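Local coordinates for bifunctional protein PutA (Bdellovibrio bacteriovorus, PDB 5UR2) that probably couples proline dehydrogenation on a flavin cofactor to the NAD-dependent oxidation of glutamate semialdehyde, converting L-proline into L-glutamate, at residues 643-648 / 675-680. Numbering follows the deposited sequence.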
loop_
_atom_site.group_PDB
_atom_site.type_symbol
_atom_site.label_atom_id
_atom_site.label_comp_id
_atom_site.label_asym_id
_atom_site.label_seq_id
_atom_site.Cartn_x
_atom_site.Cartn_y
_atom_site.Cartn_z
ATOM N N PHE B 643 -17.629 20.242 -10.855
ATOM C CA PHE B 643 -16.225 20.220 -11.271
ATOM C C PHE B 643 -16.218 19.508 -12.616
ATOM O O PHE B 643 -15.861 18.323 -12.702
ATOM C CB PHE B 643 -15.317 19.543 -10.245
ATOM C CG PHE B 643 -15.101 20.361 -9.006
ATOM C CD1 PHE B 643 -16.029 20.343 -7.980
ATOM C CD2 PHE B 643 -13.974 21.159 -8.875
ATOM C CE1 PHE B 643 -15.845 21.111 -6.832
ATOM C CE2 PHE B 643 -13.774 21.931 -7.730
ATOM C CZ PHE B 643 -14.726 21.907 -6.708
ATOM N N PRO B 644 -16.600 20.209 -13.687
ATOM C CA PRO B 644 -17.089 19.517 -14.893
ATOM C C PRO B 644 -16.017 18.792 -15.691
ATOM O O PRO B 644 -16.365 17.853 -16.414
ATOM C CB PRO B 644 -17.746 20.645 -15.704
ATOM C CG PRO B 644 -17.056 21.895 -15.239
ATOM C CD PRO B 644 -16.715 21.676 -13.789
ATOM N N LEU B 645 -14.741 19.170 -15.590
ATOM C CA LEU B 645 -13.685 18.386 -16.234
ATOM C C LEU B 645 -12.954 17.488 -15.247
ATOM O O LEU B 645 -12.692 16.319 -15.559
ATOM C CB LEU B 645 -12.659 19.294 -16.939
ATOM C CG LEU B 645 -11.555 18.652 -17.802
ATOM C CD1 LEU B 645 -12.154 18.027 -19.080
ATOM C CD2 LEU B 645 -10.430 19.618 -18.145
ATOM N N ALA B 646 -12.647 18.010 -14.052
ATOM C CA ALA B 646 -11.745 17.329 -13.127
ATOM C C ALA B 646 -12.335 16.010 -12.624
ATOM O O ALA B 646 -11.700 14.957 -12.732
ATOM C CB ALA B 646 -11.386 18.257 -11.956
ATOM N N ILE B 647 -13.541 16.042 -12.050
ATOM C CA ILE B 647 -14.093 14.828 -11.453
ATOM C C ILE B 647 -14.364 13.779 -12.534
ATOM O O ILE B 647 -13.958 12.620 -12.416
ATOM C CB ILE B 647 -15.348 15.157 -10.628
ATOM C CG1 ILE B 647 -14.932 15.942 -9.370
ATOM C CG2 ILE B 647 -16.103 13.869 -10.283
ATOM C CD1 ILE B 647 -16.075 16.306 -8.393
ATOM N N LEU B 648 -15.011 14.195 -13.620
ATOM C CA LEU B 648 -15.209 13.328 -14.771
ATOM C C LEU B 648 -13.883 12.737 -15.259
ATOM O O LEU B 648 -13.775 11.524 -15.468
ATOM C CB LEU B 648 -15.906 14.119 -15.888
ATOM C CG LEU B 648 -16.059 13.404 -17.229
ATOM C CD1 LEU B 648 -16.952 12.172 -17.100
ATOM C CD2 LEU B 648 -16.559 14.354 -18.309
ATOM N N TRP B 675 -17.661 17.099 -23.761
ATOM C CA TRP B 675 -17.371 16.956 -25.181
ATOM C C TRP B 675 -15.923 17.326 -25.468
ATOM O O TRP B 675 -15.212 16.594 -26.171
ATOM C CB TRP B 675 -18.367 17.818 -25.954
ATOM C CG TRP B 675 -18.122 18.126 -27.410
ATOM C CD1 TRP B 675 -17.757 19.336 -27.932
ATOM C CD2 TRP B 675 -18.320 17.249 -28.529
ATOM N NE1 TRP B 675 -17.702 19.264 -29.309
ATOM C CE2 TRP B 675 -18.041 17.993 -29.698
ATOM C CE3 TRP B 675 -18.700 15.905 -28.656
ATOM C CZ2 TRP B 675 -18.115 17.433 -30.978
ATOM C CZ3 TRP B 675 -18.781 15.352 -29.929
ATOM C CH2 TRP B 675 -18.480 16.115 -31.073
ATOM N N GLY B 676 -15.444 18.414 -24.859
ATOM C CA GLY B 676 -14.033 18.738 -24.968
ATOM C C GLY B 676 -13.141 17.626 -24.443
ATOM O O GLY B 676 -12.112 17.312 -25.047
ATOM N N LEU B 677 -13.535 16.991 -23.327
ATOM C CA LEU B 677 -12.744 15.875 -22.806
ATOM C C LEU B 677 -12.679 14.728 -23.806
ATOM O O LEU B 677 -11.607 14.148 -24.029
ATOM C CB LEU B 677 -13.303 15.382 -21.464
ATOM C CG LEU B 677 -12.605 14.140 -20.876
ATOM C CD1 LEU B 677 -11.136 14.388 -20.503
ATOM C CD2 LEU B 677 -13.353 13.592 -19.657
ATOM N N MET B 678 -13.815 14.386 -24.421
ATOM C CA MET B 678 -13.829 13.274 -25.370
ATOM C C MET B 678 -12.932 13.556 -26.577
ATOM O O MET B 678 -12.233 12.659 -27.067
ATOM C CB MET B 678 -15.269 12.994 -25.818
ATOM C CG MET B 678 -15.407 11.753 -26.699
ATOM S SD MET B 678 -14.838 10.281 -25.871
ATOM C CE MET B 678 -14.611 9.165 -27.254
ATOM N N LYS B 679 -12.928 14.800 -27.062
ATOM C CA LYS B 679 -12.095 15.152 -28.212
ATOM C C LYS B 679 -10.615 15.019 -27.879
ATOM O O LYS B 679 -9.804 14.631 -28.735
ATOM C CB LYS B 679 -12.426 16.578 -28.672
ATOM C CG LYS B 679 -13.758 16.655 -29.417
ATOM C CD LYS B 679 -13.744 15.667 -30.586
ATOM C CE LYS B 679 -15.128 15.359 -31.130
ATOM N NZ LYS B 679 -15.105 14.112 -31.974
ATOM N N MET B 680 -10.241 15.372 -26.646
ATOM C CA MET B 680 -8.860 15.222 -26.216
ATOM C C MET B 680 -8.513 13.750 -26.033
ATOM O O MET B 680 -7.407 13.317 -26.381
ATOM C CB MET B 680 -8.620 16.002 -24.915
ATOM C CG MET B 680 -8.872 17.504 -25.013
ATOM S SD MET B 680 -8.342 18.440 -23.556
ATOM C CE MET B 680 -9.540 17.978 -22.311
#
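L677 reaches from helix 671-684 to the start of helix 646-657 and the residue just before it, and divides its isobutyl group between two leucines, one methyl for each. CD2 meets the branch of L648, 3.6 Å from both its CG and its CD2. The other methyl, CD1, lies 4.0 Å from CD1 of L645, and that same L645 methyl also presses on the root of the L677 side chain, with CB at 3.7 Å. All three leucines share one rotamer, CG anti to the backbone N and the same second torsion, which extends the L677 branch toward the other segment and, for L645 (chi1 -174°), carries CD1 toward the opposing helix although its CB points neither toward nor away from that helix. M680, one turn after L677, closes the cluster more loosely: its chain bends at the sulfur (chi3 -71°), bringing CE to 4.2 Å from CD1 of L645. The contact is wholly apolar and all four residues are buried, with I594 and Q579 also against L645 and L575 against M680. The polar backbone at the helix start is served elsewhere, D593 OD2 accepting from the amides of both L645 and A646. On another side of helix 671-684, K679 CE lies 3.4 Å above the plane of the W675 ring, offset toward its rim, while NZ forms a salt bridge with E505. Strand 661-665 lies between the two helices in sequence, and the leucine contacts pack them together as neighbours in the Rossmann-type NAD-binding domain of the aldehyde dehydrogenase fold.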